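Local coordinates for sulfur oxidation protein SOXB (Thermus thermophilus, PDB 2WDD) that hydrolyses the sulfur-sulfur bond of cysteine S-thiosulfonate in the Sox sulfur oxidation pathway, with two manganese ions bound in its active site, at residues A[369-374]-A[379-384]; A[315-318]-A[323-326]; A[102-107]-A[146-151]; A[218-223]-A[266-271]; A[83-88]-A[329-334]. All blocks are in the same frame, centred on the assembly; numbering follows the deposited sequence. Where two conformers were deposited one is given.

Contacts 2, 3, 4 and 5 belong to the part of the chain that holds the manganese ligands, whereas contact 1 lies at a helix of the 5'-nucleotidase-type C-terminal domain. Contacts 2 and 5 share strand 323-333 and touch where Val315 CG1 meets Val329 CG2 at 4.2 Å; their centres are 22 Å apart. Contact 3 joins contact 5 through Gly102 N and Val334 O, 2.9 Å apart and probably hydrogen-bonded. Contact 4 comes close to the metals, with the Pro220 side chain about 9 Å from a manganese ion; that of Lys373 in contact 1 is about 11 Å from one. The centres of contacts 1 and 4 are 27 Å apart, on opposite sides of the chain's centre.

Contact 1 (A[369-374]-A[379-384]); sequences TLLYKR and STWDQL
A capped helix start carries this contact: Thr380 and Trp381 begin helix 380-392 of the 5'-nucleotidase-type C-terminal domain, Ser379 is its N-cap, and the preceding loop 369-374 lies against them. Thr380 OG1 links two backbone groups of that loop, donating to Leu370 O at 2.9 Å and accepting from Tyr372 N at 3.0 Å, the latter with an N-H...O angle of 161°. It can serve both because a chi1 of 51° tucks OG1 between its own backbone N and carbonyl carbon. Tyr372 O accepts from Trp381 N at 3.0 Å, while Thr380 N sits over one face of the tyrosine ring, offset toward the rim. Ser379 OG takes the capping bond from Asp382 N and donates to Asp382 OD2 from above the carboxylate plane; Arg468 forms a salt bridge with that same oxygen. Further along, Leu371 CD1 packs on Leu384 CD1 at 3.6 Å, the side chains crossing at about a right angle. Bent at chi2 (79°), Lys373 brings NZ to the syn lone pair of Asp382 OD1 at 2.7 Å. One water accepts from both Lys373 NZ and Trp381 NE1, lying in the indole plane 3.0 Å from NE1.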
# COMPACT_ATOMS: atom_id res chain seq x y z
N THR A 369 -6.79 -14.53 17.91
CA THR A 369 -5.37 -14.36 17.62
C THR A 369 -5.14 -13.27 16.57
O THR A 369 -6.08 -12.74 16.01
CB THR A 369 -4.73 -15.69 17.19
OG1 THR A 369 -5.33 -16.12 15.97
CG2 THR A 369 -4.95 -16.77 18.26
N LEU A 370 -3.87 -12.96 16.34
CA LEU A 370 -3.49 -11.91 15.41
C LEU A 370 -3.89 -12.20 13.97
O LEU A 370 -3.50 -13.23 13.42
CB LEU A 370 -1.97 -11.78 15.42
CG LEU A 370 -1.39 -10.59 14.64
CD1 LEU A 370 -1.78 -9.28 15.31
CD2 LEU A 370 0.14 -10.73 14.54
N LEU A 371 -4.61 -11.26 13.36
CA LEU A 371 -4.98 -11.37 11.95
C LEU A 371 -4.18 -10.29 11.21
O LEU A 371 -4.37 -9.09 11.44
CB LEU A 371 -6.48 -11.14 11.74
CG LEU A 371 -7.38 -12.22 12.34
CD1 LEU A 371 -8.86 -11.82 12.21
CD2 LEU A 371 -7.11 -13.56 11.62
N TYR A 372 -3.24 -10.73 10.38
CA TYR A 372 -2.41 -9.79 9.61
C TYR A 372 -2.58 -10.12 8.13
O TYR A 372 -2.96 -11.23 7.77
CB TYR A 372 -0.93 -9.86 10.02
CG TYR A 372 -0.29 -11.22 9.82
CD1 TYR A 372 0.41 -11.52 8.66
CD2 TYR A 372 -0.39 -12.21 10.80
CE1 TYR A 372 1.04 -12.74 8.49
CE2 TYR A 372 0.21 -13.44 10.63
CZ TYR A 372 0.90 -13.72 9.46
OH TYR A 372 1.51 -14.94 9.28
N LYS A 373 -2.29 -9.13 7.29
CA LYS A 373 -2.48 -9.26 5.85
C LYS A 373 -1.22 -9.31 5.01
O LYS A 373 -1.13 -10.07 4.05
CB LYS A 373 -3.32 -8.07 5.36
CG LYS A 373 -3.36 -7.92 3.84
CD LYS A 373 -4.36 -8.91 3.24
CE LYS A 373 -4.33 -8.92 1.71
NZ LYS A 373 -5.55 -9.60 1.17
N ARG A 374 -0.24 -8.46 5.33
CA ARG A 374 0.96 -8.36 4.50
C ARG A 374 1.97 -9.49 4.64
O ARG A 374 2.32 -9.88 5.75
CB ARG A 374 1.63 -7.01 4.68
CG ARG A 374 0.79 -5.83 4.22
CD ARG A 374 1.61 -4.87 3.37
NE ARG A 374 2.43 -5.58 2.39
CZ ARG A 374 3.68 -5.25 2.08
NH1 ARG A 374 4.34 -5.96 1.18
NH2 ARG A 374 4.27 -4.21 2.66
N SER A 379 -0.93 -15.17 4.82
CA SER A 379 -1.33 -14.35 5.96
C SER A 379 -2.49 -14.99 6.72
O SER A 379 -3.27 -15.76 6.16
CB SER A 379 -1.69 -12.93 5.54
OG SER A 379 -3.04 -12.88 5.07
N THR A 380 -2.64 -14.67 8.00
CA THR A 380 -3.76 -15.24 8.76
C THR A 380 -5.08 -14.62 8.34
O THR A 380 -6.11 -15.30 8.36
CB THR A 380 -3.54 -15.12 10.27
OG1 THR A 380 -3.21 -13.77 10.58
CG2 THR A 380 -2.44 -16.07 10.72
N TRP A 381 -5.07 -13.34 7.95
CA TRP A 381 -6.31 -12.73 7.47
C TRP A 381 -6.77 -13.45 6.21
O TRP A 381 -7.94 -13.80 6.09
CB TRP A 381 -6.13 -11.23 7.16
CG TRP A 381 -7.31 -10.71 6.35
CD1 TRP A 381 -7.34 -10.47 5.01
CD2 TRP A 381 -8.67 -10.56 6.82
NE1 TRP A 381 -8.62 -10.12 4.62
CE2 TRP A 381 -9.44 -10.16 5.71
CE3 TRP A 381 -9.28 -10.66 8.08
CZ2 TRP A 381 -10.82 -9.88 5.82
CZ3 TRP A 381 -10.64 -10.39 8.18
CH2 TRP A 381 -11.39 -10.01 7.06
N ASP A 382 -5.86 -13.69 5.26
CA ASP A 382 -6.28 -14.34 4.02
C ASP A 382 -6.73 -15.77 4.25
O ASP A 382 -7.62 -16.27 3.55
CB ASP A 382 -5.20 -14.24 2.95
CG ASP A 382 -4.97 -12.82 2.48
OD1 ASP A 382 -5.95 -12.14 2.11
OD2 ASP A 382 -3.82 -12.34 2.59
N GLN A 383 -6.15 -16.43 5.25
CA GLN A 383 -6.61 -17.76 5.57
C GLN A 383 -8.04 -17.68 6.10
O GLN A 383 -8.88 -18.51 5.74
CB GLN A 383 -5.69 -18.50 6.53
CG GLN A 383 -6.30 -19.84 6.92
CD GLN A 383 -5.38 -20.74 7.69
OE1 GLN A 383 -4.16 -20.69 7.53
NE2 GLN A 383 -5.97 -21.63 8.49
N LEU A 384 -8.32 -16.69 6.94
CA LEU A 384 -9.67 -16.52 7.48
C LEU A 384 -10.67 -16.37 6.33
O LEU A 384 -11.73 -17.00 6.33
CB LEU A 384 -9.72 -15.30 8.40
CG LEU A 384 -11.06 -14.96 9.04
CD1 LEU A 384 -10.84 -14.04 10.24
CD2 LEU A 384 -11.99 -14.30 8.03
O HOH W 1 -8.43 -9.11 1.80

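Contact 2 (A[315-318]-A[323-326]); sequences VDLK and GIAN
This is an antiparallel backbone pairing, Lys318 with Asn326, near the turn of the hairpin formed by strands 311-320 and 323-333, the latter an outermost strand of its mixed sheet. Lys318 and Asn326 are a hydrogen-bonded pair with CA atoms 5.2 Å apart. Lys318 N donates to Asn326 O at 2.9 Å with an N-H...O angle of 167°. The return is split: Lys318 O accepts from Ala325 N at 2.8 Å and more weakly from Asn326 N at 3.3 Å. The Ala325 bond is the shorter but is bent at its hydrogen, 137°, whereas the weak one is straighter. Two consecutive N-H groups therefore converge on one carbonyl oxygen, and Ala325, with near-helical backbone angles, is the extra residue.

The side chains of Lys318 and Asn326 leave on the same face of the sheet, their CB atoms 4.4 Å apart; beyond CG the lysine chain runs extended and leads away, and Tyr26 touches both residues. Apolar packing comes from Leu317 and Ile324, whose CD2 and CD1 methyls meet at 4.1 Å; Ile324 also rests on Leu281 of strand 281-284 in another sheet. The Asp316 carboxylate is held by Thr30 of strand 29-34, Arg314 of its own strand and Arg328 of the partner strand. The local strand directions differ by 100°, so the short segments diverge strongly away from this pair. Two residues on one strand facing a single residue on the other define a classic beta bulge, set here beside the turn of a hairpin at the margin of the sheet.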
# COMPACT_ATOMS: atom_id res chain seq x y z
N VAL A 315 11.08 15.33 5.76
CA VAL A 315 12.32 15.41 4.99
C VAL A 315 12.75 16.86 4.89
O VAL A 315 12.13 17.65 4.18
CB VAL A 315 12.17 14.79 3.60
CG1 VAL A 315 13.52 14.76 2.87
CG2 VAL A 315 11.57 13.38 3.69
N ASP A 316 13.83 17.21 5.59
CA ASP A 316 14.35 18.58 5.58
C ASP A 316 15.49 18.66 4.60
O ASP A 316 16.37 17.81 4.59
CB ASP A 316 14.83 18.98 6.97
CG ASP A 316 13.76 18.79 8.02
OD1 ASP A 316 12.70 19.43 7.89
OD2 ASP A 316 13.96 18.00 8.97
N LEU A 317 15.42 19.63 3.70
CA LEU A 317 16.41 19.76 2.64
C LEU A 317 17.29 21.00 2.72
O LEU A 317 16.79 22.13 2.80
CB LEU A 317 15.72 19.80 1.27
CG LEU A 317 14.70 18.69 0.99
CD1 LEU A 317 13.99 18.93 -0.34
CD2 LEU A 317 15.39 17.34 1.02
N LYS A 318 18.60 20.79 2.60
CA LYS A 318 19.52 21.91 2.45
C LYS A 318 19.76 21.93 0.94
O LYS A 318 20.32 20.99 0.38
CB LYS A 318 20.85 21.62 3.14
CG LYS A 318 20.91 22.08 4.56
CD LYS A 318 22.31 21.86 5.10
CE LYS A 318 22.45 22.39 6.51
NZ LYS A 318 23.80 22.07 7.04
N GLY A 323 21.06 21.36 -6.83
CA GLY A 323 20.38 20.19 -6.28
C GLY A 323 20.19 20.20 -4.78
O GLY A 323 19.97 21.25 -4.18
N ILE A 324 20.22 19.01 -4.19
CA ILE A 324 20.08 18.87 -2.75
C ILE A 324 21.48 18.64 -2.18
O ILE A 324 22.15 17.66 -2.52
CB ILE A 324 19.13 17.69 -2.37
CG1 ILE A 324 17.71 17.98 -2.85
CG2 ILE A 324 19.15 17.44 -0.85
CD1 ILE A 324 16.77 16.76 -2.78
N ALA A 325 21.94 19.58 -1.35
CA ALA A 325 23.28 19.44 -0.76
C ALA A 325 23.27 18.38 0.32
O ALA A 325 24.19 17.56 0.42
CB ALA A 325 23.74 20.79 -0.19
N ASN A 326 22.24 18.41 1.15
CA ASN A 326 22.12 17.44 2.21
C ASN A 326 20.66 17.37 2.66
O ASN A 326 19.85 18.22 2.29
CB ASN A 326 23.02 17.81 3.39
CG ASN A 326 23.64 16.60 4.06
OD1 ASN A 326 23.03 15.53 4.12
ND2 ASN A 326 24.86 16.75 4.57

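Contact 3 (A[102-107]-A[146-151]); sequences GGMGAL and EAVVRW
Met104, at the start of helix 104-120, meets Trp151 and Val148 of helix 146-155, joining two helices in the interior of the manganese-binding part of the fold. Helix 146-155 begins with Glu146, which faces elsewhere and is tied to its own helix: Arg150, one turn later, grips Glu146 OE2 side-on with NE and NH2, at 2.8 Å from NE, the carboxylate oxygen lying in the guanidinium plane. Val148 is the first residue to reach across, its CG1 touching Met104 CE at 3.9 Å, the two side chains crossing at about a right angle.

Trp151 carries most of the contact. Met104 is laid over one face of the indole, CG standing 3.7 Å above the plane over its centre. CB makes a CH-pi contact, 3.7 Å from the centroid of the five-membered ring of Trp151 and 16° off its normal; Met104 SD, 4.1 Å from the same centroid, adds a Met-aromatic contact. Extended beyond CG (chi2 164°, chi3 172°), the methionine spans the ring and delivers CE to Val148. At the far end of the indole, Leu107 CD2 approaches Trp151 CH2 at 3.8 Å. Val345 of helix 343-353 touches both Met104 and Trp151. A leucine in place of Trp151 would probably leave the methionine sulfur without an aromatic face and Thr108 OG1 without its indole N-H partner. The interface thus rests on dispersion and sulfur-ring attraction, while the indole's one polar atom, NE1, has its hydrogen bond to Thr108 back on helix 104-120.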
# COMPACT_ATOMS: atom_id res chain seq x y z
N GLY A 102 -1.90 5.70 13.06
CA GLY A 102 -2.77 6.38 12.12
C GLY A 102 -4.00 7.05 12.69
O GLY A 102 -4.04 7.46 13.85
N GLY A 103 -5.00 7.16 11.82
CA GLY A 103 -6.22 7.90 12.08
C GLY A 103 -6.01 9.26 11.43
O GLY A 103 -4.91 9.84 11.51
N MET A 104 -7.02 9.78 10.75
CA MET A 104 -6.87 11.08 10.10
C MET A 104 -6.72 12.19 11.14
O MET A 104 -6.02 13.18 10.90
CB MET A 104 -8.06 11.35 9.18
CG MET A 104 -8.02 10.54 7.90
SD MET A 104 -9.61 10.51 7.07
CE MET A 104 -9.17 9.70 5.54
N GLY A 105 -7.34 12.00 12.30
CA GLY A 105 -7.23 12.99 13.36
C GLY A 105 -5.79 13.16 13.80
O GLY A 105 -5.23 14.27 13.75
N ALA A 106 -5.17 12.06 14.20
CA ALA A 106 -3.79 12.10 14.66
C ALA A 106 -2.80 12.51 13.56
O ALA A 106 -1.86 13.26 13.82
CB ALA A 106 -3.39 10.77 15.27
N LEU A 107 -3.01 12.02 12.34
CA LEU A 107 -2.11 12.39 11.24
C LEU A 107 -2.19 13.90 11.01
O LEU A 107 -1.18 14.56 10.78
CB LEU A 107 -2.45 11.59 9.97
CG LEU A 107 -1.68 11.92 8.68
CD1 LEU A 107 -0.17 11.79 8.86
CD2 LEU A 107 -2.16 11.08 7.50
N GLU A 146 -15.45 10.99 -1.41
CA GLU A 146 -15.61 12.39 -1.05
C GLU A 146 -15.11 12.80 0.33
O GLU A 146 -14.47 13.85 0.48
CB GLU A 146 -17.05 12.85 -1.26
CG GLU A 146 -17.25 14.32 -0.89
CD GLU A 146 -18.69 14.79 -1.08
OE1 GLU A 146 -19.49 14.05 -1.67
OE2 GLU A 146 -19.00 15.91 -0.62
N ALA A 147 -15.40 12.00 1.35
CA ALA A 147 -15.00 12.33 2.71
C ALA A 147 -13.47 12.39 2.86
O ALA A 147 -12.94 13.18 3.63
CB ALA A 147 -15.61 11.35 3.70
N VAL A 148 -12.77 11.53 2.13
CA VAL A 148 -11.31 11.55 2.19
C VAL A 148 -10.76 12.85 1.60
O VAL A 148 -9.81 13.43 2.15
CB VAL A 148 -10.70 10.34 1.47
CG1 VAL A 148 -9.17 10.34 1.65
CG2 VAL A 148 -11.32 9.05 1.97
N VAL A 149 -11.34 13.30 0.49
CA VAL A 149 -10.90 14.55 -0.15
C VAL A 149 -11.18 15.71 0.79
O VAL A 149 -10.35 16.61 0.95
CB VAL A 149 -11.60 14.77 -1.51
CG1 VAL A 149 -11.19 16.12 -2.10
CG2 VAL A 149 -11.28 13.63 -2.48
N ARG A 150 -12.35 15.70 1.42
CA ARG A 150 -12.67 16.77 2.36
C ARG A 150 -11.67 16.79 3.50
O ARG A 150 -11.29 17.86 3.98
CB ARG A 150 -14.11 16.65 2.87
CG ARG A 150 -15.14 16.95 1.79
CD ARG A 150 -16.56 17.14 2.33
NE ARG A 150 -17.50 17.43 1.24
CZ ARG A 150 -17.64 18.63 0.68
NH1 ARG A 150 -16.94 19.67 1.11
NH2 ARG A 150 -18.50 18.80 -0.32
N TRP A 151 -11.20 15.62 3.90
CA TRP A 151 -10.18 15.57 4.94
C TRP A 151 -8.86 16.15 4.43
O TRP A 151 -8.20 16.94 5.12
CB TRP A 151 -9.97 14.15 5.47
CG TRP A 151 -8.69 14.07 6.21
CD1 TRP A 151 -8.42 14.63 7.43
CD2 TRP A 151 -7.45 13.54 5.73
NE1 TRP A 151 -7.10 14.44 7.75
CE2 TRP A 151 -6.48 13.79 6.71
CE3 TRP A 151 -7.07 12.88 4.56
CZ2 TRP A 151 -5.15 13.38 6.58
CZ3 TRP A 151 -5.75 12.48 4.42
CH2 TRP A 151 -4.81 12.74 5.42

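Contact 4 (A[218-223]-A[266-271]); sequences SYPYVK and MQLDAA. With TBU (tertiary-butyl alcohol), chain E.
Leu268 and Pro220 make the closer half of this small contact: Leu268 CD2 lies 4.0 Å from Pro220 CG, the two side chains sliding past each other in opposite directions. The same methyl approaches Tyr221, 4.1 Å from OH and 4.3 Å from CE2. Pro220 CG also stands 3.7 Å above one face of the Tyr221 ring, near its rim, so proline and tyrosine together receive the leucine; Tyr221 OH accepts a hydrogen bond from the amide NE2 of Gln462. Tyr219 to Val222 form a type I turn that follows strand 210-217 and leads into helix 222-225, with Tyr221 at the N-cap. Helix 266-273 follows the parallel neighbour, strand 257-262, reached through helix 240-252 in a beta-alpha-beta crossover. These strand ends border the manganese site, the Pro220 side chain lying about 6 Å from that of His263. Far looser is the partly exposed end of 218-223, where Lys223 meets a tertiary-butyl alcohol instead of helix 266-273. Folded at chi3 (72°) and chi4 (80°), the lysine lays CD 3.2 Å from the alcohol O and sends NZ to Leu234 O. An alanine here would probably leave Leu234 O without its ammonium partner and the alcohol without this wall. The backbone N of Phe236 is hydrogen-bonded to the same alcohol.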
# COMPACT_ATOMS: atom_id res chain seq x y z
N SER A 218 2.14 8.93 -11.49
CA SER A 218 1.11 8.00 -11.04
C SER A 218 1.49 6.56 -11.44
O SER A 218 2.36 6.34 -12.29
CB SER A 218 -0.25 8.37 -11.63
OG SER A 218 -0.79 9.48 -10.94
N TYR A 219 0.83 5.58 -10.83
CA TYR A 219 1.16 4.18 -11.09
C TYR A 219 1.03 3.86 -12.57
O TYR A 219 -0.03 4.09 -13.16
CB TYR A 219 0.21 3.29 -10.29
CG TYR A 219 0.57 1.82 -10.30
CD1 TYR A 219 1.84 1.39 -9.94
CD2 TYR A 219 -0.39 0.87 -10.61
CE1 TYR A 219 2.16 0.04 -9.93
CE2 TYR A 219 -0.07 -0.49 -10.60
CZ TYR A 219 1.19 -0.89 -10.25
OH TYR A 219 1.49 -2.25 -10.23
N PRO A 220 2.08 3.29 -13.18
CA PRO A 220 2.03 3.03 -14.63
C PRO A 220 1.20 1.82 -15.07
O PRO A 220 0.93 1.65 -16.26
CB PRO A 220 3.50 2.81 -15.01
CG PRO A 220 4.18 2.44 -13.73
CD PRO A 220 3.44 3.16 -12.64
N TYR A 221 0.82 0.98 -14.12
CA TYR A 221 0.12 -0.26 -14.46
C TYR A 221 -1.35 -0.30 -14.10
O TYR A 221 -1.93 -1.37 -13.92
CB TYR A 221 0.88 -1.45 -13.89
CG TYR A 221 2.35 -1.42 -14.24
CD1 TYR A 221 2.77 -1.50 -15.56
CD2 TYR A 221 3.32 -1.26 -13.26
CE1 TYR A 221 4.12 -1.46 -15.89
CE2 TYR A 221 4.67 -1.23 -13.58
CZ TYR A 221 5.06 -1.33 -14.89
OH TYR A 221 6.40 -1.28 -15.22
N VAL A 222 -1.98 0.87 -14.03
CA VAL A 222 -3.39 0.93 -13.70
C VAL A 222 -4.27 0.11 -14.65
O VAL A 222 -5.24 -0.51 -14.23
CB VAL A 222 -3.88 2.40 -13.62
CG1 VAL A 222 -5.36 2.47 -13.29
CG2 VAL A 222 -3.06 3.19 -12.59
N LYS A 223 -3.96 0.16 -15.94
CA LYS A 223 -4.80 -0.52 -16.93
C LYS A 223 -4.89 -2.04 -16.81
O LYS A 223 -5.96 -2.62 -17.02
CB LYS A 223 -4.47 -0.06 -18.35
CG LYS A 223 -4.57 1.46 -18.51
CD LYS A 223 -4.70 1.88 -19.97
CE LYS A 223 -6.07 1.53 -20.54
NZ LYS A 223 -7.12 2.51 -20.16
N MET A 266 8.75 1.46 -5.13
CA MET A 266 10.14 1.79 -4.83
C MET A 266 11.23 1.17 -5.69
O MET A 266 12.25 1.81 -5.94
CB MET A 266 10.45 1.66 -3.34
CG MET A 266 11.68 2.45 -2.93
SD MET A 266 11.88 2.51 -1.14
CE MET A 266 12.26 0.82 -0.73
N GLN A 267 11.06 -0.08 -6.11
CA GLN A 267 12.09 -0.73 -6.91
C GLN A 267 12.13 -0.10 -8.30
O GLN A 267 13.21 0.11 -8.86
CB GLN A 267 11.85 -2.23 -7.01
CG GLN A 267 11.80 -2.92 -5.64
CD GLN A 267 13.02 -2.61 -4.80
OE1 GLN A 267 14.16 -2.80 -5.25
NE2 GLN A 267 12.80 -2.15 -3.57
N LEU A 268 10.96 0.23 -8.83
CA LEU A 268 10.92 0.90 -10.12
C LEU A 268 11.54 2.30 -9.99
O LEU A 268 12.29 2.75 -10.85
CB LEU A 268 9.49 0.96 -10.65
CG LEU A 268 9.30 1.66 -12.00
CD1 LEU A 268 10.30 1.14 -13.05
CD2 LEU A 268 7.85 1.45 -12.46
N ASP A 269 11.25 2.98 -8.88
CA ASP A 269 11.86 4.28 -8.65
C ASP A 269 13.38 4.15 -8.61
O ASP A 269 14.09 5.02 -9.12
CB ASP A 269 11.38 4.87 -7.32
CG ASP A 269 9.97 5.42 -7.40
OD1 ASP A 269 9.53 5.81 -8.51
OD2 ASP A 269 9.33 5.53 -6.33
N ALA A 270 13.89 3.09 -7.98
CA ALA A 270 15.34 2.91 -7.89
C ALA A 270 15.94 2.72 -9.29
O ALA A 270 17.02 3.23 -9.58
CB ALA A 270 15.70 1.73 -6.98
N ALA A 271 15.23 1.99 -10.14
CA ALA A 271 15.69 1.76 -11.51
C ALA A 271 15.73 3.09 -12.27
O ALA A 271 16.67 3.36 -13.01
CB ALA A 271 14.80 0.75 -12.22
O TBU E . -1.60 2.64 -19.68
C TBU E . -1.04 1.87 -20.78
C1 TBU E . -1.16 2.64 -22.06
C2 TBU E . 0.45 1.52 -20.63
C3 TBU E . -1.84 0.58 -20.91

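Contact 5 (A[83-88]-A[329-334]); sequences AYLLSY and VRVLPV
The last turn of helix 81-86 passes the end of strand 323-333 with Leu85 and Pro333 nearest, their CA atoms 7.1 Å apart, a spacing that leaves the joining to side chains. Leu85 points toward the strand and does the touching with its two methyls. CD2 rests against the start of the proline ring, 3.5 Å from Pro333 CA and 3.6 Å from Pro333 CB, while Leu85 CD1 reaches the same CB at 3.8 Å. Both methyls thus bear on one carbon from the same side, and the leucine crosses the proline ring at about a right angle. A chi1 of -92°, some 30° from the usual staggered value, accompanies this fit. Two residues earlier on the strand, Val331 CG1 adds a more distant contact, 4.3 Å from Leu85 CD2; Val331 and Pro333 both point toward the helix, as expected for residues two apart in an extended strand. Leu332, between them, points away, to Leu110 and Gln114 of helix 104-120. The strand is thus packed on both faces, by the end of helix 81-86 on one and helix 104-120 on the other, while neighbouring strand 311-320 supplies Ala311 to Leu85 and Val331, and Lys310 just ahead of it donates to Leu85 O.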
# COMPACT_ATOMS: atom_id res chain seq x y z
N ALA A 83 10.73 0.86 16.06
CA ALA A 83 10.79 -0.59 15.84
C ALA A 83 9.37 -1.14 15.68
O ALA A 83 9.12 -2.01 14.84
CB ALA A 83 11.50 -1.29 17.00
N TYR A 84 8.44 -0.62 16.47
CA TYR A 84 7.03 -1.02 16.40
C TYR A 84 6.46 -0.78 15.00
O TYR A 84 5.75 -1.62 14.45
CB TYR A 84 6.24 -0.22 17.45
CG TYR A 84 4.73 -0.26 17.33
CD1 TYR A 84 4.05 -1.45 17.11
CD2 TYR A 84 3.98 0.89 17.53
CE1 TYR A 84 2.65 -1.49 17.05
CE2 TYR A 84 2.60 0.88 17.44
CZ TYR A 84 1.93 -0.31 17.22
OH TYR A 84 0.54 -0.32 17.17
N LEU A 85 6.78 0.37 14.40
CA LEU A 85 6.30 0.67 13.06
C LEU A 85 7.01 -0.17 11.99
O LEU A 85 6.42 -0.61 11.00
CB LEU A 85 6.57 2.14 12.72
CG LEU A 85 5.45 3.14 13.04
CD1 LEU A 85 5.09 3.13 14.52
CD2 LEU A 85 5.85 4.54 12.58
N LEU A 86 8.31 -0.34 12.19
CA LEU A 86 9.20 -0.88 11.18
C LEU A 86 9.20 -2.37 10.92
O LEU A 86 9.52 -2.81 9.81
CB LEU A 86 10.62 -0.42 11.53
CG LEU A 86 11.74 -0.50 10.49
CD1 LEU A 86 11.39 0.34 9.26
CD2 LEU A 86 13.05 0.03 11.11
N SER A 87 8.90 -3.16 11.94
CA SER A 87 9.04 -4.61 11.83
C SER A 87 7.91 -5.38 12.53
O SER A 87 7.26 -4.85 13.43
CB SER A 87 10.38 -4.96 12.50
OG SER A 87 10.61 -6.35 12.61
N TYR A 88 7.74 -6.65 12.16
CA TYR A 88 6.75 -7.51 12.82
C TYR A 88 7.29 -7.99 14.18
O TYR A 88 6.54 -8.53 14.98
CB TYR A 88 6.41 -8.74 11.96
CG TYR A 88 7.54 -9.75 11.81
CD1 TYR A 88 7.68 -10.83 12.69
CD2 TYR A 88 8.44 -9.64 10.77
CE1 TYR A 88 8.75 -11.73 12.54
CE2 TYR A 88 9.47 -10.52 10.61
CZ TYR A 88 9.63 -11.55 11.49
OH TYR A 88 10.68 -12.43 11.28
N VAL A 329 16.16 13.02 7.28
CA VAL A 329 14.93 12.25 7.14
C VAL A 329 14.55 11.70 8.50
O VAL A 329 15.38 11.11 9.20
CB VAL A 329 15.15 11.07 6.16
CG1 VAL A 329 13.93 10.15 6.14
CG2 VAL A 329 15.49 11.58 4.75
N ARG A 330 13.29 11.88 8.88
CA ARG A 330 12.79 11.33 10.12
C ARG A 330 11.43 10.71 9.88
O ARG A 330 10.54 11.36 9.37
CB ARG A 330 12.68 12.41 11.20
CG ARG A 330 14.03 12.94 11.66
CD ARG A 330 14.82 11.87 12.41
NE ARG A 330 16.06 12.42 12.96
CZ ARG A 330 17.23 12.40 12.32
NH1 ARG A 330 17.31 11.85 11.12
NH2 ARG A 330 18.31 12.92 12.88
N VAL A 331 11.29 9.46 10.29
CA VAL A 331 10.01 8.77 10.22
C VAL A 331 9.32 9.10 11.53
O VAL A 331 9.77 8.68 12.60
CB VAL A 331 10.22 7.24 10.08
CG1 VAL A 331 8.88 6.50 10.28
CG2 VAL A 331 10.84 6.90 8.72
N LEU A 332 8.25 9.88 11.46
CA LEU A 332 7.51 10.26 12.67
C LEU A 332 6.30 9.35 12.89
O LEU A 332 5.35 9.37 12.11
CB LEU A 332 7.05 11.72 12.59
CG LEU A 332 8.15 12.72 12.25
CD1 LEU A 332 7.55 14.11 12.10
CD2 LEU A 332 9.24 12.71 13.32
N PRO A 333 6.33 8.53 13.95
CA PRO A 333 5.19 7.64 14.16
C PRO A 333 3.89 8.40 14.46
O PRO A 333 3.86 9.32 15.28
CB PRO A 333 5.62 6.79 15.38
CG PRO A 333 7.12 6.97 15.47
CD PRO A 333 7.37 8.37 14.98
N VAL A 334 2.81 8.02 13.78
CA VAL A 334 1.50 8.61 14.04
C VAL A 334 0.83 7.76 15.13
O VAL A 334 0.21 6.73 14.84
CB VAL A 334 0.63 8.68 12.77
CG1 VAL A 334 -0.73 9.30 13.09
CG2 VAL A 334 1.32 9.48 11.69